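Local coordinates for NS3-like protein (Alongshan virus, PDB 6M40) that probably hydrolyses nucleoside triphosphates such as ATP and unwinds RNA, as the helicase part of the viral NS3-like protein, at residues 93-97 / 124-128; 46-52 / 110-116; 361-367 / 384-389; 286-291 / 319-324. One frame throughout, in Å; residues are numbered along the deposited sequence.

Overall arrangement
Contacts 1 and 2 are buried and belong to the first RecA-like domain of the helicase. Contact 2 pairs two parallel strands of its sheet. Contact 1 packs helices 93-102 and 123-136 at that sheet, and L96 touches Y50 and A52 of contact 2. Contact 1 joins mainly apolar side chains. Contact 2 rests on main-chain hydrogen bonds. Contacts 3 and 4 are only partly buried, and in each a loop meets the start of a helix. Contact 3 lies about 32 Å from contact 4, centre to centre, and about 18 Å between nearest atoms. A salt bridge from K126 to D323 ties contact 1 to contact 4.

Contact 1 (93-97 / 124-128); sequences HQTLL and HTKVL
L128 pushes its forked end between three residues of helix 93-97. Its CD1 touches L96 CD2 at 4.0 Å. The same methyl lies 4.0 Å from L97 CD1. Its other branch, CD2, turns to H93 and comes 4.0 Å from H93 CB. L128 CG lies opposite the backbone N (chi1 -175°), and this sends both methyls into the gap between the helices. The L97 and L128 side chains lie alongside one another, pointing in opposing directions. L97 CD2 also rests 3.9 Å from H124 CB.

A histidine ring lies on each of two sides of the leucines. T125 CG2 sits over one face of the H93 ring in a CH-pi contact, 4.0 Å from the centroid and 30° off the normal. The hydroxyl of T125 hydrogen-bonds that of S122 just before the segment, which probably helps to fix the methyl. On the more exposed side, Q94 CG lies over one face of the H124 ring, 4.2 Å from H124 CD2. The Q94 amide is tilted to that ring rather than stacked flat on it.

The two helix segments run at 49° to each other, with their axes 9.1 Å apart. H93 starts its helix directly after strand 88-92, and its backbone is hydrogen-bonded to G53. L96 packs on Y50 and A52 of strand 48-53. On another side H124, L97 and V127 touch L369 of helix 362-371, and the H124 ring meets W368. K126 packs on L330 and A333 of helix 328-339, and its NZ forms a salt bridge with D323. The pair therefore lies between the parallel sheet of the RecA-like domain and helices from later in the chain.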
loop_
_atom_site.group_PDB
_atom_site.type_symbol
_atom_site.label_atom_id
_atom_site.label_comp_id
_atom_site.label_asym_id
_atom_site.label_seq_id
_atom_site.Cartn_x
_atom_site.Cartn_y
_atom_site.Cartn_z
ATOM N N HIS A 93 -8.010 -5.082 -1.378
ATOM C CA HIS A 93 -8.302 -4.004 -2.316
ATOM C C HIS A 93 -8.246 -4.513 -3.746
ATOM O O HIS A 93 -9.228 -4.449 -4.490
ATOM C CB HIS A 93 -7.310 -2.855 -2.138
ATOM C CG HIS A 93 -7.476 -2.097 -0.854
ATOM N ND1 HIS A 93 -6.438 -1.421 -0.254
ATOM C CD2 HIS A 93 -8.565 -1.883 -0.075
ATOM C CE1 HIS A 93 -6.874 -0.831 0.844
ATOM N NE2 HIS A 93 -8.162 -1.094 0.975
ATOM N N GLN A 94 -7.082 -5.027 -4.137
ATOM C CA GLN A 94 -6.875 -5.510 -5.493
ATOM C C GLN A 94 -8.027 -6.399 -5.957
ATOM O O GLN A 94 -8.730 -6.058 -6.914
ATOM C CB GLN A 94 -5.537 -6.247 -5.577
ATOM C CG GLN A 94 -4.825 -6.070 -6.918
ATOM C CD GLN A 94 -3.327 -6.313 -6.841
ATOM O OE1 GLN A 94 -2.728 -6.327 -5.762
ATOM N NE2 GLN A 94 -2.715 -6.501 -7.999
ATOM N N THR A 95 -8.252 -7.536 -5.300
ATOM C CA THR A 95 -9.184 -8.474 -5.915
ATOM C C THR A 95 -10.644 -8.067 -5.738
ATOM O O THR A 95 -11.511 -8.684 -6.356
ATOM C CB THR A 95 -9.004 -9.920 -5.409
ATOM O OG1 THR A 95 -9.558 -10.089 -4.099
ATOM C CG2 THR A 95 -7.539 -10.336 -5.428
ATOM N N LEU A 96 -10.951 -7.050 -4.935
ATOM C CA LEU A 96 -12.282 -6.461 -5.017
ATOM C C LEU A 96 -12.411 -5.640 -6.294
ATOM O O LEU A 96 -13.403 -5.749 -7.022
ATOM C CB LEU A 96 -12.579 -5.577 -3.811
ATOM C CG LEU A 96 -14.076 -5.217 -3.675
ATOM C CD1 LEU A 96 -14.285 -4.345 -2.478
ATOM C CD2 LEU A 96 -14.678 -4.530 -4.889
ATOM N N LEU A 97 -11.430 -4.781 -6.558
ATOM C CA LEU A 97 -11.425 -4.048 -7.811
ATOM C C LEU A 97 -11.602 -5.012 -8.973
ATOM O O LEU A 97 -12.473 -4.822 -9.831
ATOM C CB LEU A 97 -10.133 -3.246 -7.949
ATOM C CG LEU A 97 -10.098 -2.309 -9.157
ATOM C CD1 LEU A 97 -11.236 -1.311 -9.071
ATOM C CD2 LEU A 97 -8.766 -1.599 -9.265
ATOM N N HIS A 124 -4.330 0.577 -7.411
ATOM C CA HIS A 124 -5.617 -0.102 -7.341
ATOM C C HIS A 124 -6.451 0.431 -6.189
ATOM O O HIS A 124 -7.654 0.651 -6.351
ATOM C CB HIS A 124 -5.389 -1.604 -7.261
ATOM C CG HIS A 124 -4.498 -2.110 -8.350
ATOM N ND1 HIS A 124 -3.145 -1.851 -8.372
ATOM C CD2 HIS A 124 -4.765 -2.802 -9.483
ATOM C CE1 HIS A 124 -2.610 -2.389 -9.453
ATOM N NE2 HIS A 124 -3.571 -2.976 -10.142
ATOM N N THR A 125 -5.834 0.669 -5.031
ATOM C CA THR A 125 -6.555 1.321 -3.942
ATOM C C THR A 125 -7.184 2.623 -4.421
ATOM O O THR A 125 -8.357 2.892 -4.150
ATOM C CB THR A 125 -5.620 1.571 -2.764
ATOM O OG1 THR A 125 -4.886 0.379 -2.463
ATOM C CG2 THR A 125 -6.401 1.995 -1.543
ATOM N N LYS A 126 -6.424 3.425 -5.172
ATOM C CA LYS A 126 -6.898 4.736 -5.598
ATOM C C LYS A 126 -8.152 4.621 -6.451
ATOM O O LYS A 126 -9.175 5.242 -6.154
ATOM C CB LYS A 126 -5.805 5.455 -6.378
ATOM C CG LYS A 126 -4.426 5.456 -5.740
ATOM C CD LYS A 126 -4.229 6.654 -4.834
ATOM C CE LYS A 126 -2.767 6.883 -4.517
ATOM N NZ LYS A 126 -2.563 8.246 -3.957
ATOM N N VAL A 127 -8.086 3.845 -7.534
ATOM C CA VAL A 127 -9.233 3.752 -8.426
ATOM C C VAL A 127 -10.394 3.080 -7.712
ATOM O O VAL A 127 -11.559 3.434 -7.921
ATOM C CB VAL A 127 -8.848 3.014 -9.716
ATOM C CG1 VAL A 127 -7.586 3.614 -10.313
ATOM C CG2 VAL A 127 -8.642 1.555 -9.446
ATOM N N LEU A 128 -10.102 2.100 -6.853
ATOM C CA LEU A 128 -11.159 1.484 -6.059
ATOM C C LEU A 128 -11.870 2.529 -5.208
ATOM O O LEU A 128 -13.104 2.568 -5.157
ATOM C CB LEU A 128 -10.570 0.378 -5.183
ATOM C CG LEU A 128 -11.574 -0.439 -4.378
ATOM C CD1 LEU A 128 -12.617 -1.105 -5.275
ATOM C CD2 LEU A 128 -10.811 -1.482 -3.578
#

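Contact 2 (46-52 / 110-116); sequences SNRVYVA and DVSYVLD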
loop_
_atom_site.group_PDB
_atom_site.type_symbol
_atom_site.label_atom_id
_atom_site.label_comp_id
_atom_site.label_asym_id
_atom_site.label_seq_id
_atom_site.Cartn_x
_atom_site.Cartn_y
_atom_site.Cartn_z
ATOM N N SER A 46 -28.809 -2.104 3.429
ATOM C CA SER A 46 -28.226 -2.791 2.289
ATOM C C SER A 46 -28.162 -4.292 2.556
ATOM O O SER A 46 -28.283 -4.749 3.695
ATOM C CB SER A 46 -26.826 -2.244 1.971
ATOM O OG SER A 46 -25.848 -2.794 2.838
ATOM N N ASN A 47 -27.966 -5.058 1.477
ATOM C CA ASN A 47 -28.092 -6.512 1.511
ATOM C C ASN A 47 -26.763 -7.254 1.555
ATOM O O ASN A 47 -26.723 -8.388 2.038
ATOM C CB ASN A 47 -28.859 -7.012 0.280
ATOM C CG ASN A 47 -30.237 -6.404 0.157
ATOM O OD1 ASN A 47 -30.864 -6.042 1.152
ATOM N ND2 ASN A 47 -30.721 -6.294 -1.078
ATOM N N ARG A 48 -25.691 -6.678 1.018
ATOM C CA ARG A 48 -24.355 -7.239 1.150
ATOM C C ARG A 48 -23.393 -6.129 1.555
ATOM O O ARG A 48 -23.619 -4.956 1.249
ATOM C CB ARG A 48 -23.848 -7.875 -0.154
ATOM C CG ARG A 48 -24.728 -8.960 -0.725
ATOM C CD ARG A 48 -23.956 -9.805 -1.734
ATOM N NE ARG A 48 -24.704 -10.990 -2.139
ATOM C CZ ARG A 48 -24.205 -11.982 -2.867
ATOM N NH1 ARG A 48 -22.947 -11.947 -3.281
ATOM N NH2 ARG A 48 -24.968 -13.017 -3.180
ATOM N N VAL A 49 -22.309 -6.503 2.229
ATOM C CA VAL A 49 -21.258 -5.554 2.577
ATOM C C VAL A 49 -19.905 -6.183 2.287
ATOM O O VAL A 49 -19.595 -7.270 2.786
ATOM C CB VAL A 49 -21.319 -5.104 4.049
ATOM C CG1 VAL A 49 -20.030 -4.381 4.418
ATOM C CG2 VAL A 49 -22.522 -4.213 4.279
ATOM N N TYR A 50 -19.092 -5.484 1.505
ATOM C CA TYR A 50 -17.774 -5.957 1.114
ATOM C C TYR A 50 -16.727 -5.299 1.992
ATOM O O TYR A 50 -16.791 -4.093 2.238
ATOM C CB TYR A 50 -17.519 -5.662 -0.363
ATOM C CG TYR A 50 -18.255 -6.614 -1.277
ATOM C CD1 TYR A 50 -19.601 -6.427 -1.588
ATOM C CD2 TYR A 50 -17.607 -7.708 -1.822
ATOM C CE1 TYR A 50 -20.272 -7.313 -2.424
ATOM C CE2 TYR A 50 -18.271 -8.596 -2.657
ATOM C CZ TYR A 50 -19.596 -8.392 -2.952
ATOM O OH TYR A 50 -20.234 -9.284 -3.779
ATOM N N VAL A 51 -15.791 -6.095 2.493
ATOM C CA VAL A 51 -14.732 -5.608 3.367
ATOM C C VAL A 51 -13.403 -5.894 2.690
ATOM O O VAL A 51 -13.160 -7.022 2.249
ATOM C CB VAL A 51 -14.798 -6.266 4.759
ATOM C CG1 VAL A 51 -13.722 -5.676 5.664
ATOM C CG2 VAL A 51 -16.184 -6.082 5.377
ATOM N N ALA A 52 -12.543 -4.884 2.612
ATOM C CA ALA A 52 -11.306 -5.033 1.864
ATOM C C ALA A 52 -10.161 -4.321 2.569
ATOM O O ALA A 52 -10.334 -3.258 3.178
ATOM C CB ALA A 52 -11.428 -4.504 0.433
ATOM N N ASP A 110 -27.428 -1.788 -3.526
ATOM C CA ASP A 110 -27.666 -2.415 -2.232
ATOM C C ASP A 110 -26.393 -3.031 -1.671
ATOM O O ASP A 110 -26.451 -3.985 -0.892
ATOM C CB ASP A 110 -28.762 -3.479 -2.343
ATOM C CG ASP A 110 -28.388 -4.628 -3.279
ATOM O OD1 ASP A 110 -27.633 -4.412 -4.248
ATOM O OD2 ASP A 110 -28.860 -5.760 -3.049
ATOM N N VAL A 111 -25.236 -2.500 -2.056
ATOM C CA VAL A 111 -23.947 -3.019 -1.614
ATOM C C VAL A 111 -23.180 -1.886 -0.953
ATOM O O VAL A 111 -22.838 -0.891 -1.609
ATOM C CB VAL A 111 -23.129 -3.616 -2.769
ATOM C CG1 VAL A 111 -21.840 -4.208 -2.230
ATOM C CG2 VAL A 111 -23.931 -4.666 -3.514
ATOM N N SER A 112 -22.880 -2.056 0.330
ATOM C CA SER A 112 -22.059 -1.122 1.085
ATOM C C SER A 112 -20.655 -1.697 1.238
ATOM O O SER A 112 -20.450 -2.914 1.198
ATOM C CB SER A 112 -22.685 -0.830 2.450
ATOM O OG SER A 112 -23.825 -0.012 2.297
ATOM N N TYR A 113 -19.680 -0.804 1.381
ATOM C CA TYR A 113 -18.271 -1.175 1.388
ATOM C C TYR A 113 -17.637 -0.681 2.685
ATOM O O TYR A 113 -18.108 0.284 3.291
ATOM C CB TYR A 113 -17.572 -0.621 0.122
ATOM C CG TYR A 113 -18.308 -1.008 -1.169
ATOM C CD1 TYR A 113 -19.416 -0.279 -1.611
ATOM C CD2 TYR A 113 -17.914 -2.110 -1.931
ATOM C CE1 TYR A 113 -20.104 -0.630 -2.770
ATOM C CE2 TYR A 113 -18.604 -2.470 -3.102
ATOM C CZ TYR A 113 -19.692 -1.720 -3.508
ATOM O OH TYR A 113 -20.378 -2.053 -4.655
ATOM N N VAL A 114 -16.618 -1.402 3.155
ATOM C CA VAL A 114 -15.778 -0.971 4.271
ATOM C C VAL A 114 -14.334 -1.158 3.826
ATOM O O VAL A 114 -13.904 -2.293 3.584
ATOM C CB VAL A 114 -16.040 -1.771 5.566
ATOM C CG1 VAL A 114 -14.916 -1.542 6.559
ATOM C CG2 VAL A 114 -17.382 -1.393 6.194
ATOM N N LEU A 115 -13.589 -0.066 3.725
ATOM C CA LEU A 115 -12.221 -0.102 3.233
ATOM C C LEU A 115 -11.257 0.292 4.339
ATOM O O LEU A 115 -11.454 1.306 5.012
ATOM C CB LEU A 115 -12.046 0.833 2.040
ATOM C CG LEU A 115 -12.569 0.381 0.676
ATOM C CD1 LEU A 115 -14.061 0.148 0.667
ATOM C CD2 LEU A 115 -12.177 1.447 -0.333
ATOM N N ASP A 116 -10.215 -0.509 4.514
ATOM C CA ASP A 116 -9.226 -0.320 5.562
ATOM C C ASP A 116 -7.881 -0.018 4.925
ATOM O O ASP A 116 -7.504 -0.634 3.924
ATOM C CB ASP A 116 -9.124 -1.569 6.451
ATOM C CG ASP A 116 -8.137 -1.413 7.593
ATOM O OD1 ASP A 116 -7.790 -0.276 7.947
ATOM O OD2 ASP A 116 -7.702 -2.451 8.134
#
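The Y50 ring meets V111 at its edge, where V111 CG1 lies near the ring plane beside CD1 and CE1. The Y113 ring comes to Y50 obliquely, with Y113 CD2 3.9 Å from Y50 CB. A second flat pair lies just before the strands begin. N47 ND2 donates to D110 OD2 at 2.8 Å, on the lone pair away from the other carboxylate oxygen. The amide and carboxylate planes are nearly perpendicular, 85° apart. The bond is bent (135°), with the acceptor about 30° out of the N47 amide plane.

Between the strands run regular parallel main-chain bonds. Y50 N donates to S112 O at 2.9 Å, and V114 N to Y50 O at 2.8 Å. D116 N reaches A52 O at 3.1 Å. The hydroxyls of S46 and S112 make only a weak bond to each other; L42 O and A144 N are their stronger partners.

These are central strands of the six-stranded RecA-like sheet. D116 begins the DExH sequence of motif II, and its carboxylate bridges to K31 of the P-loop. Y50 and Y113 face helices 93-102 and 123-136. V49, V51, S112 and V114 face helices 31-42 and 56-64. Strands 88-92 and 145-149 flank the pair.

Contact 3 (361-367 / 384-389); sequences SKDQVYR and YSAEGG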
loop_
_atom_site.group_PDB
_atom_site.type_symbol
_atom_site.label_atom_id
_atom_site.label_comp_id
_atom_site.label_asym_id
_atom_site.label_seq_id
_atom_site.Cartn_x
_atom_site.Cartn_y
_atom_site.Cartn_z
ATOM N N SER A 361 -7.610 3.775 -23.009
ATOM C CA SER A 361 -9.052 3.811 -23.169
ATOM C C SER A 361 -9.701 3.028 -22.043
ATOM O O SER A 361 -9.075 2.158 -21.428
ATOM C CB SER A 361 -9.439 3.236 -24.523
ATOM O OG SER A 361 -8.654 2.092 -24.805
ATOM N N LYS A 362 -10.960 3.361 -21.771
ATOM C CA LYS A 362 -11.722 2.705 -20.720
ATOM C C LYS A 362 -11.419 1.206 -20.668
ATOM O O LYS A 362 -11.177 0.659 -19.587
ATOM C CB LYS A 362 -13.215 2.963 -20.929
ATOM C CG LYS A 362 -14.133 2.498 -19.806
ATOM C CD LYS A 362 -15.592 2.895 -20.067
ATOM C CE LYS A 362 -16.500 2.397 -18.944
ATOM N NZ LYS A 362 -17.914 2.164 -19.349
ATOM N N ASP A 363 -11.362 0.539 -21.821
ATOM C CA ASP A 363 -11.201 -0.911 -21.813
ATOM C C ASP A 363 -9.750 -1.346 -21.636
ATOM O O ASP A 363 -9.495 -2.369 -20.996
ATOM C CB ASP A 363 -11.783 -1.536 -23.089
ATOM C CG ASP A 363 -11.909 -0.560 -24.230
ATOM O OD1 ASP A 363 -10.946 0.179 -24.488
ATOM O OD2 ASP A 363 -12.971 -0.543 -24.876
ATOM N N GLN A 364 -8.787 -0.601 -22.177
ATOM C CA GLN A 364 -7.404 -0.911 -21.847
ATOM C C GLN A 364 -7.155 -0.882 -20.346
ATOM O O GLN A 364 -6.334 -1.654 -19.860
ATOM C CB GLN A 364 -6.438 0.053 -22.519
ATOM C CG GLN A 364 -6.450 0.043 -24.034
ATOM C CD GLN A 364 -5.421 0.992 -24.611
ATOM O OE1 GLN A 364 -5.594 2.206 -24.568
ATOM N NE2 GLN A 364 -4.335 0.443 -25.139
ATOM N N VAL A 365 -7.847 -0.014 -19.594
ATOM C CA VAL A 365 -7.619 -0.010 -18.152
ATOM C C VAL A 365 -8.488 -1.058 -17.466
ATOM O O VAL A 365 -8.090 -1.584 -16.431
ATOM C CB VAL A 365 -7.804 1.398 -17.538
ATOM C CG1 VAL A 365 -7.212 2.498 -18.437
ATOM C CG2 VAL A 365 -9.263 1.708 -17.183
ATOM N N TYR A 366 -9.636 -1.431 -18.049
ATOM C CA TYR A 366 -10.378 -2.578 -17.560
ATOM C C TYR A 366 -9.551 -3.841 -17.695
ATOM O O TYR A 366 -9.366 -4.590 -16.724
ATOM C CB TYR A 366 -11.686 -2.729 -18.320
ATOM C CG TYR A 366 -12.883 -2.060 -17.658
ATOM C CD1 TYR A 366 -12.769 -1.390 -16.438
ATOM C CD2 TYR A 366 -14.143 -2.133 -18.234
ATOM C CE1 TYR A 366 -13.859 -0.809 -15.831
ATOM C CE2 TYR A 366 -15.244 -1.547 -17.622
ATOM C CZ TYR A 366 -15.094 -0.894 -16.425
ATOM O OH TYR A 366 -16.200 -0.320 -15.839
ATOM N N ARG A 367 -9.044 -4.112 -18.896
ATOM C CA ARG A 367 -8.260 -5.354 -19.069
ATOM C C ARG A 367 -7.074 -5.428 -18.075
ATOM O O ARG A 367 -6.696 -6.512 -17.578
ATOM C CB ARG A 367 -7.795 -5.477 -20.516
ATOM C CG ARG A 367 -8.999 -5.633 -21.499
ATOM C CD ARG A 367 -9.897 -6.821 -21.058
ATOM N NE ARG A 367 -9.096 -8.055 -21.013
ATOM C CZ ARG A 367 -8.830 -8.798 -22.088
ATOM N NH1 ARG A 367 -9.314 -8.399 -23.297
ATOM N NH2 ARG A 367 -8.062 -9.900 -21.973
ATOM N N TYR A 384 -2.919 -4.917 -24.923
ATOM C CA TYR A 384 -4.344 -4.766 -25.190
ATOM C C TYR A 384 -4.552 -3.609 -26.154
ATOM O O TYR A 384 -3.975 -2.528 -25.976
ATOM C CB TYR A 384 -5.133 -4.547 -23.899
ATOM C CG TYR A 384 -4.969 -5.686 -22.905
ATOM C CD1 TYR A 384 -5.315 -6.992 -23.235
ATOM C CD2 TYR A 384 -4.459 -5.453 -21.641
ATOM C CE1 TYR A 384 -5.150 -8.024 -22.332
ATOM C CE2 TYR A 384 -4.290 -6.472 -20.737
ATOM C CZ TYR A 384 -4.636 -7.756 -21.081
ATOM O OH TYR A 384 -4.471 -8.773 -20.168
ATOM N N SER A 385 -5.355 -3.852 -27.183
ATOM C CA SER A 385 -5.643 -2.837 -28.173
ATOM C C SER A 385 -6.455 -1.709 -27.541
ATOM O O SER A 385 -6.779 -1.722 -26.349
ATOM C CB SER A 385 -6.411 -3.440 -29.342
ATOM O OG SER A 385 -7.720 -3.767 -28.927
ATOM N N ALA A 386 -6.801 -0.717 -28.366
ATOM C CA ALA A 386 -7.665 0.357 -27.889
ATOM C C ALA A 386 -9.072 -0.137 -27.564
ATOM O O ALA A 386 -9.791 0.510 -26.793
ATOM C CB ALA A 386 -7.751 1.473 -28.926
ATOM N N GLU A 387 -9.487 -1.254 -28.146
ATOM C CA GLU A 387 -10.810 -1.809 -27.916
ATOM C C GLU A 387 -10.801 -2.917 -26.866
ATOM O O GLU A 387 -11.850 -3.519 -26.598
ATOM C CB GLU A 387 -11.391 -2.311 -29.243
ATOM C CG GLU A 387 -11.817 -1.184 -30.226
ATOM C CD GLU A 387 -10.668 -0.321 -30.751
ATOM O OE1 GLU A 387 -10.779 0.921 -30.704
ATOM O OE2 GLU A 387 -9.663 -0.872 -31.239
ATOM N N GLY A 388 -9.647 -3.191 -26.265
ATOM C CA GLY A 388 -9.552 -4.124 -25.168
ATOM C C GLY A 388 -9.202 -5.533 -25.567
ATOM O O GLY A 388 -9.042 -6.393 -24.685
ATOM N N GLY A 389 -9.082 -5.811 -26.861
ATOM C CA GLY A 389 -8.741 -7.139 -27.300
ATOM C C GLY A 389 -7.244 -7.375 -27.347
ATOM O O GLY A 389 -6.443 -6.448 -27.464
#
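A type I turn from S385 to G388 packs on the capped start of helix 362-371, in the helical region of the chain that probably corresponds to the third domain of flaviviral NS3 helicases. Q364 and Y384 make the clear hydrogen bond across it. Q364 NE2 donates to Y384 O at 3.1 Å with an angle of 158°, and the acceptor lies in the plane of the amide. The other end of that amide is used too. Q364 OE1 takes the backbone N of S361, the N-cap, at 3.0 Å, which is one half of a capping box. The amide is thus held from both ends.

S361 OG lies 2.8 Å from A386 O, but Q364 OE1 and D363 OD1 are also near this hydroxyl, and its proton is not assigned to one of them.

One turn further along, R367 lies across Y384. R367 CB stands over the centre of the phenol ring, 3.6 Å from the centroid, in a CH-pi contact. The chain then bends at chi2 and chi3 (-54° and -58°), folding the guanidinium back beside the ring. Y384 CE1 lies over one guanidinium face, 3.5 Å from R367 NH2, but the planes are well tilted against each other. G388 CA approaches D363 CB to 4.0 Å. Within the turn, S385 OG accepts from E387 N at 3.2 Å, forming an ST turn.

Contact 4 (286-291 / 319-324); sequences TPSTQA and APVLDH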
loop_
_atom_site.group_PDB
_atom_site.type_symbol
_atom_site.label_atom_id
_atom_site.label_comp_id
_atom_site.label_asym_id
_atom_site.label_seq_id
_atom_site.Cartn_x
_atom_site.Cartn_y
_atom_site.Cartn_z
ATOM N N THR A 286 13.919 8.718 -2.144
ATOM C CA THR A 286 13.156 9.884 -1.735
ATOM C C THR A 286 12.957 9.863 -0.228
ATOM O O THR A 286 12.899 8.788 0.376
ATOM C CB THR A 286 11.773 9.905 -2.419
ATOM O OG1 THR A 286 11.945 9.909 -3.842
ATOM C CG2 THR A 286 10.937 11.112 -2.000
ATOM N N PRO A 287 12.841 11.033 0.404
ATOM C CA PRO A 287 12.276 11.071 1.761
ATOM C C PRO A 287 10.864 10.505 1.747
ATOM O O PRO A 287 9.965 11.051 1.098
ATOM C CB PRO A 287 12.294 12.565 2.108
ATOM C CG PRO A 287 12.264 13.255 0.784
ATOM C CD PRO A 287 13.092 12.393 -0.116
ATOM N N SER A 288 10.671 9.397 2.459
ATOM C CA SER A 288 9.358 8.780 2.532
ATOM C C SER A 288 8.296 9.808 2.896
ATOM O O SER A 288 8.596 10.859 3.480
ATOM C CB SER A 288 9.360 7.630 3.538
ATOM O OG SER A 288 10.066 7.985 4.718
ATOM N N THR A 289 7.056 9.516 2.538
ATOM C CA THR A 289 5.956 10.418 2.812
ATOM C C THR A 289 5.556 10.325 4.279
ATOM O O THR A 289 5.876 9.362 4.978
ATOM C CB THR A 289 4.764 10.088 1.921
ATOM O OG1 THR A 289 4.313 8.759 2.214
ATOM C CG2 THR A 289 5.179 10.171 0.456
ATOM N N GLN A 290 4.853 11.358 4.743
ATOM C CA GLN A 290 4.327 11.343 6.101
ATOM C C GLN A 290 3.537 10.071 6.361
ATOM O O GLN A 290 3.672 9.445 7.422
ATOM C CB GLN A 290 3.459 12.581 6.328
ATOM C CG GLN A 290 4.164 13.874 5.951
ATOM C CD GLN A 290 3.442 15.110 6.456
ATOM O OE1 GLN A 290 2.639 15.039 7.382
ATOM N NE2 GLN A 290 3.733 16.252 5.848
ATOM N N ALA A 291 2.717 9.661 5.395
ATOM C CA ALA A 291 1.891 8.476 5.585
ATOM C C ALA A 291 2.736 7.209 5.621
ATOM O O ALA A 291 2.384 6.243 6.307
ATOM C CB ALA A 291 0.847 8.392 4.475
ATOM N N ALA A 319 7.974 16.838 4.486
ATOM C CA ALA A 319 7.887 15.791 3.483
ATOM C C ALA A 319 6.464 15.695 2.934
ATOM O O ALA A 319 5.526 16.206 3.541
ATOM C CB ALA A 319 8.324 14.458 4.076
ATOM N N PRO A 320 6.274 15.026 1.794
ATOM C CA PRO A 320 4.941 14.984 1.187
ATOM C C PRO A 320 4.006 14.105 2.001
ATOM O O PRO A 320 4.379 13.027 2.472
ATOM C CB PRO A 320 5.192 14.407 -0.214
ATOM C CG PRO A 320 6.632 13.945 -0.236
ATOM C CD PRO A 320 7.210 14.108 1.133
ATOM N N VAL A 321 2.768 14.568 2.136
ATOM C CA VAL A 321 1.798 13.927 3.017
ATOM C C VAL A 321 1.513 12.498 2.563
ATOM O O VAL A 321 1.943 11.532 3.205
ATOM C CB VAL A 321 0.501 14.758 3.091
ATOM C CG1 VAL A 321 -0.433 14.196 4.148
ATOM C CG2 VAL A 321 0.826 16.217 3.376
ATOM N N LEU A 322 0.782 12.347 1.459
ATOM C CA LEU A 322 0.315 11.038 1.012
ATOM C C LEU A 322 1.163 10.433 -0.101
ATOM O O LEU A 322 1.505 9.246 -0.042
ATOM C CB LEU A 322 -1.138 11.137 0.541
ATOM C CG LEU A 322 -2.234 11.123 1.603
ATOM C CD1 LEU A 322 -3.529 11.708 1.062
ATOM C CD2 LEU A 322 -2.460 9.705 2.106
ATOM N N ASP A 323 1.507 11.217 -1.118
ATOM C CA ASP A 323 2.234 10.714 -2.278
ATOM C C ASP A 323 3.242 11.768 -2.710
ATOM O O ASP A 323 2.970 12.971 -2.639
ATOM C CB ASP A 323 1.278 10.376 -3.448
ATOM C CG ASP A 323 0.996 8.877 -3.587
ATOM O OD1 ASP A 323 1.857 8.143 -4.107
ATOM O OD2 ASP A 323 -0.098 8.435 -3.185
ATOM N N HIS A 324 4.419 11.315 -3.117
ATOM C CA HIS A 324 5.369 12.227 -3.732
ATOM C C HIS A 324 4.728 12.842 -4.976
ATOM O O HIS A 324 4.068 12.134 -5.743
ATOM C CB HIS A 324 6.655 11.497 -4.103
ATOM C CG HIS A 324 7.695 12.383 -4.717
ATOM N ND1 HIS A 324 7.555 12.921 -5.976
ATOM C CD2 HIS A 324 8.881 12.834 -4.247
ATOM C CE1 HIS A 324 8.615 13.652 -6.262
ATOM N NE2 HIS A 324 9.435 13.617 -5.229
#
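Q290 holds the tight part of this contact with two hydrogen bonds to the loop 319-324. Its backbone N donates to P320 O at 2.9 Å. Its side-chain NE2 donates to A319 O at 2.9 Å in an almost straight bond of 174°, with the acceptor in the amide plane. The chain is extended beyond CG, which carries the amide along the loop to A319. Next in line, A291 N donates to V321 O at 3.0 Å. T289 is the N-cap, and its hydroxyl bonds Q292 N just beyond. At the strand end, T286 CG2 separately touches H324 CD2 at 3.5 Å.

The remaining side is looser. The CB atoms of V321 and L322 point away from 286-291, though V321 CG2 lies 3.8 Å from Q290 NE2. The exposed L322 brings CD2 only within 4.3 Å of A291 CB. The exposed P287 makes slight contact with P320. D323 turns away to K126 of helix 123-136.

Helix 290-297 probably leads into motif VI, the arginine-rich QRRGRIGR sequence. P320 O and V321 O accept backbone N-H groups at the helix start, where their dipoles would suit its positive end. A319 O instead takes the Q290 amide. The two main-chain bonds depend mainly on the path of the loop.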